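PDB 3G79: NDP-N-acetyl-D-galactosaminuronic acid dehydrogenase from Methanosarcina mazei Go1, which probably catalyses the NAD-dependent, four-electron oxidation of UDP-N-acetyl-D-mannosamine to the corresponding uronate, UDP-N-acetyl-D-mannosaminouronate. Local coordinates for residues A33-A38 against E78-K83; L359-I364 against D368-T373. One frame throughout, in Å; residues are numbered along the deposited sequence.

Contact 1: A33-A38 against E78-K83; sequences AAVLFA and EELIGK
V35 on helix 30-39 faces L80 on helix 77-86, and the two side chains slide past each other in opposite directions. The CB of L80 points toward helix 30-39. Its CG is anti to the backbone N (chi1 -171°), which brings CD2 to V35 CG1 and L36 CD1, while CD1 lies near V35 O. The CG1 branch of V35 lies alongside L80 and sits 3.8 Å from L80 CB. Some V35 to L80 carbon distances are too short to be real, so the exact fit of this pair is doubtful. The same CG1 also lies near I81 N. The other V35 methyl, CG2, turns to I81 and lies 4.1 Å from I81 CG1. L36 starts away from the partner helix, but its CD1 swings back to L80 CD2, and these two side chains meet at about a right angle.

The short helical segments pass at 48°, with their axes 9.5 Å apart at closest approach. The nearest CA atoms across the two segments are V35 CA and I81 CA, 6.2 Å apart. Around the pair, L36 also rests on I192 and R193, and L80 on L189, so helix 188-194 flanks the contact. On the other side of helix 30-39, A34 and F37 pack on strands 20-24 and 45-49 of the Rossmann-type sheet.

All four touching side chains are aliphatic and buried. The contact is therefore held by van der Waals packing and exclusion of water, joining two helices of the NAD-binding domain; charge pairing comes just beyond it, where K83 NZ bridges to D39.

Contact 2: L359-I364 against D368-T373; sequences LGWAFI and DDARNT
W361 and A370 meet where the loop after strand 355-359 doubles back on itself. W361 has its CG anti to the backbone N (chi1 -176°), and this brings the indole alongside A370 and T373. The methyl of A370 comes in obliquely, with A370 CB 3.4 Å from W361 CD1. T373 OG1 stands over one face of the indole, 3.9 Å above the ring plane and toward the rim. The same hydroxyl donates to A370 O at 3.2 Å. It comes in from above the carbonyl plane, at a C=O...donor angle of 107°, and not along a lone pair. The bond ties the two ends of the A370-T373 turn together.

A362 follows. Its CB packs 3.4 Å from D369 O, and A362 CA makes a CA-H...O contact with the same oxygen.

F363 has its CG between the backbone N and the carbonyl carbon (chi1 53°), which turns the ring to meet the returning chain with its edge. A370 CA lies at that edge, near the ring plane. R371 O approaches obliquely, 3.3 Å from F363 CE2.

I364 ends the segment beside the D369 carboxylate, but the approach there is too short to trust. The D369 OD2 oxygen is hydrogen-bonded to S367 OG, within the connecting residues. D369 OD1 also has a long salt bridge to R371 NH1.

The loop belongs to the UDP-binding domain and leads from strand 355-359 to helix 375-385. D393 OD1, just after strand 388-392, accepts from the backbone N of both W361 and A362. The W361 ring packs edge-to-face on Y399 and touches S375, E376 and R379 of helix 375-385.

In the fold
From the N terminus, the chain first runs through the NAD-binding domain. Contact 1 closes a loop of 39 residues there, which carries strand 45-49 and helix 59-63. It ties helix 30-39, the helix after the first strand of the sheet, to helix 77-86. The chain then completes this domain and passes through the long helices 228-258 and 321-345. Contact 2 opens only after these, in the UDP-binding domain. It closes a very short loop, 365-367, between the first strand of the second sheet and helix 375-385. The contacts are in series and neither nest nor cross. Their centres are 34 Å apart, and their nearest atoms about 19 Å, so the two do not touch, and each lies within its own domain.

Contact 1: A33-A38 against E78-K83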
# COMPACT_ATOMS: atom_id res chain seq x y z
N ALA A 33 30.18 7.67 -9.33
CA ALA A 33 29.75 9.06 -9.15
C ALA A 33 30.78 10.02 -9.64
O ALA A 33 30.49 10.80 -10.54
CB ALA A 33 29.40 9.34 -7.69
N ALA A 34 32.00 9.96 -9.10
CA ALA A 34 33.04 10.94 -9.41
C ALA A 34 33.30 10.86 -10.88
O ALA A 34 33.58 11.85 -11.54
CB ALA A 34 34.32 10.62 -8.69
N VAL A 35 33.16 9.67 -11.41
CA VAL A 35 33.68 9.42 -12.73
C VAL A 35 32.60 9.74 -13.76
O VAL A 35 32.91 10.12 -14.90
CB VAL A 35 34.28 8.00 -12.72
CG1 VAL A 35 33.95 7.23 -13.93
CG2 VAL A 35 35.79 8.06 -12.41
N LEU A 36 31.34 9.69 -13.33
CA LEU A 36 30.23 10.15 -14.13
C LEU A 36 30.27 11.68 -14.25
O LEU A 36 30.11 12.23 -15.36
CB LEU A 36 28.92 9.68 -13.50
CG LEU A 36 28.08 8.51 -14.03
CD1 LEU A 36 28.72 7.77 -15.16
CD2 LEU A 36 27.75 7.56 -12.91
N PHE A 37 30.49 12.37 -13.13
CA PHE A 37 30.67 13.82 -13.13
C PHE A 37 31.77 14.21 -14.12
O PHE A 37 31.59 15.13 -14.90
CB PHE A 37 31.10 14.34 -11.76
CG PHE A 37 30.02 14.35 -10.70
CD1 PHE A 37 28.72 14.80 -10.99
CD2 PHE A 37 30.34 13.99 -9.38
CE1 PHE A 37 27.74 14.83 -9.98
CE2 PHE A 37 29.38 14.03 -8.37
CZ PHE A 37 28.07 14.43 -8.67
N ALA A 38 32.91 13.51 -14.08
CA ALA A 38 34.05 13.92 -14.88
C ALA A 38 33.79 13.71 -16.40
O ALA A 38 34.32 14.43 -17.24
CB ALA A 38 35.37 13.24 -14.40
N GLU A 78 35.53 0.46 -15.47
CA GLU A 78 36.94 0.60 -15.83
C GLU A 78 37.17 1.41 -17.13
O GLU A 78 38.18 2.11 -17.27
CB GLU A 78 37.60 -0.78 -15.91
CG GLU A 78 39.11 -0.71 -16.12
CD GLU A 78 39.90 -1.65 -15.19
OE1 GLU A 78 39.32 -2.23 -14.23
OE2 GLU A 78 41.11 -1.79 -15.44
N GLU A 79 36.22 1.31 -18.07
CA GLU A 79 36.35 2.03 -19.35
C GLU A 79 36.02 3.52 -19.16
O GLU A 79 36.66 4.39 -19.75
CB GLU A 79 35.48 1.41 -20.45
CG GLU A 79 35.87 -0.04 -20.83
CD GLU A 79 35.21 -1.14 -19.94
OE1 GLU A 79 35.17 -2.31 -20.40
OE2 GLU A 79 34.75 -0.85 -18.80
N LEU A 80 35.04 3.79 -18.30
CA LEU A 80 34.71 5.14 -17.92
C LEU A 80 35.91 5.85 -17.25
O LEU A 80 36.30 6.93 -17.68
CB LEU A 80 33.46 5.14 -17.03
CG LEU A 80 32.85 6.51 -16.72
CD1 LEU A 80 32.74 7.39 -17.96
CD2 LEU A 80 31.50 6.38 -16.00
N ILE A 81 36.51 5.20 -16.24
CA ILE A 81 37.73 5.69 -15.58
C ILE A 81 38.82 5.94 -16.61
O ILE A 81 39.44 7.01 -16.64
CB ILE A 81 38.25 4.68 -14.56
CG1 ILE A 81 37.17 4.36 -13.48
CG2 ILE A 81 39.55 5.19 -13.95
CD1 ILE A 81 37.32 3.02 -12.82
N GLY A 82 39.01 4.98 -17.51
CA GLY A 82 40.07 5.10 -18.52
C GLY A 82 39.91 6.34 -19.38
O GLY A 82 40.88 7.05 -19.66
N LYS A 83 38.65 6.62 -19.72
CA LYS A 83 38.28 7.65 -20.69
C LYS A 83 38.51 9.00 -20.05
O LYS A 83 39.20 9.86 -20.60
CB LYS A 83 36.79 7.46 -21.07
CG LYS A 83 36.12 8.59 -21.84
CD LYS A 83 34.63 8.23 -22.05
CE LYS A 83 33.95 9.07 -23.18
NZ LYS A 83 33.66 10.54 -22.90

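Contact 2: L359-I364 against D368-T373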
# COMPACT_ATOMS: atom_id res chain seq x y z
N LEU A 359 15.15 -25.41 5.67
CA LEU A 359 15.49 -25.19 4.28
C LEU A 359 15.50 -23.71 4.01
O LEU A 359 14.47 -23.11 3.78
CB LEU A 359 14.46 -25.86 3.40
CG LEU A 359 14.72 -27.32 3.01
CD1 LEU A 359 15.10 -28.17 4.20
CD2 LEU A 359 13.46 -27.83 2.31
N GLY A 360 16.67 -23.09 4.09
CA GLY A 360 16.71 -21.67 3.80
C GLY A 360 17.12 -20.81 4.98
O GLY A 360 16.40 -20.73 6.00
N TRP A 361 18.29 -20.18 4.82
CA TRP A 361 18.83 -19.27 5.81
C TRP A 361 18.88 -17.83 5.29
O TRP A 361 18.56 -16.91 6.04
CB TRP A 361 20.22 -19.74 6.24
CG TRP A 361 20.82 -18.92 7.32
CD1 TRP A 361 21.79 -18.00 7.17
CD2 TRP A 361 20.51 -18.96 8.72
NE1 TRP A 361 22.12 -17.47 8.39
CE2 TRP A 361 21.35 -18.05 9.35
CE3 TRP A 361 19.62 -19.71 9.49
CZ2 TRP A 361 21.31 -17.83 10.72
CZ3 TRP A 361 19.59 -19.50 10.84
CH2 TRP A 361 20.43 -18.57 11.45
N ALA A 362 19.29 -17.60 4.04
CA ALA A 362 19.06 -16.28 3.43
C ALA A 362 17.56 -16.03 3.34
O ALA A 362 16.78 -16.94 3.55
CB ALA A 362 19.67 -16.21 2.09
N PHE A 363 17.12 -14.81 3.04
CA PHE A 363 15.66 -14.58 3.01
C PHE A 363 15.10 -14.16 1.64
O PHE A 363 13.88 -14.11 1.49
CB PHE A 363 15.19 -13.62 4.12
CG PHE A 363 15.95 -12.33 4.15
CD1 PHE A 363 15.46 -11.21 3.49
CD2 PHE A 363 17.18 -12.25 4.81
CE1 PHE A 363 16.17 -10.01 3.49
CE2 PHE A 363 17.93 -11.08 4.82
CZ PHE A 363 17.44 -9.94 4.17
N ILE A 364 15.99 -13.89 0.67
CA ILE A 364 15.59 -13.66 -0.74
C ILE A 364 15.87 -14.86 -1.64
O ILE A 364 16.93 -15.45 -1.56
CB ILE A 364 16.26 -12.40 -1.43
CG1 ILE A 364 16.52 -11.26 -0.45
CG2 ILE A 364 15.39 -11.93 -2.61
CD1 ILE A 364 17.90 -11.30 0.11
N ASP A 368 22.77 -14.78 -1.30
CA ASP A 368 23.81 -15.15 -0.34
C ASP A 368 23.82 -14.36 0.97
O ASP A 368 24.79 -14.41 1.72
CB ASP A 368 25.21 -15.07 -1.00
CG ASP A 368 25.70 -13.64 -1.27
OD1 ASP A 368 26.78 -13.52 -1.89
OD2 ASP A 368 25.06 -12.64 -0.87
N ASP A 369 22.76 -13.62 1.26
CA ASP A 369 22.83 -12.74 2.41
C ASP A 369 21.77 -12.98 3.46
O ASP A 369 20.57 -13.14 3.15
CB ASP A 369 22.83 -11.27 1.98
CG ASP A 369 21.44 -10.71 1.84
OD1 ASP A 369 21.18 -9.59 2.36
OD2 ASP A 369 20.62 -11.43 1.22
N ALA A 370 22.22 -12.96 4.70
CA ALA A 370 21.36 -13.26 5.82
C ALA A 370 21.48 -12.19 6.88
O ALA A 370 21.58 -12.48 8.08
CB ALA A 370 21.66 -14.65 6.38
N ARG A 371 21.47 -10.94 6.43
CA ARG A 371 21.52 -9.79 7.31
C ARG A 371 20.15 -9.65 7.99
O ARG A 371 19.16 -9.28 7.34
CB ARG A 371 21.87 -8.53 6.52
CG ARG A 371 23.16 -8.61 5.67
CD ARG A 371 23.00 -7.75 4.41
NE ARG A 371 24.23 -7.07 4.03
CZ ARG A 371 25.11 -7.51 3.12
NH1 ARG A 371 24.90 -8.66 2.48
NH2 ARG A 371 26.19 -6.78 2.85
N ASN A 372 20.11 -9.97 9.28
CA ASN A 372 18.85 -10.00 10.04
C ASN A 372 17.80 -10.99 9.49
O ASN A 372 16.61 -10.61 9.36
CB ASN A 372 18.22 -8.60 10.12
CG ASN A 372 19.05 -7.64 10.95
OD1 ASN A 372 19.58 -8.00 11.99
ND2 ASN A 372 19.15 -6.40 10.49
N THR A 373 18.23 -12.22 9.18
CA THR A 373 17.32 -13.28 8.68
C THR A 373 16.25 -13.55 9.68
O THR A 373 16.56 -13.81 10.82
CB THR A 373 17.94 -14.67 8.57
OG1 THR A 373 19.37 -14.64 8.71
CG2 THR A 373 17.49 -15.28 7.31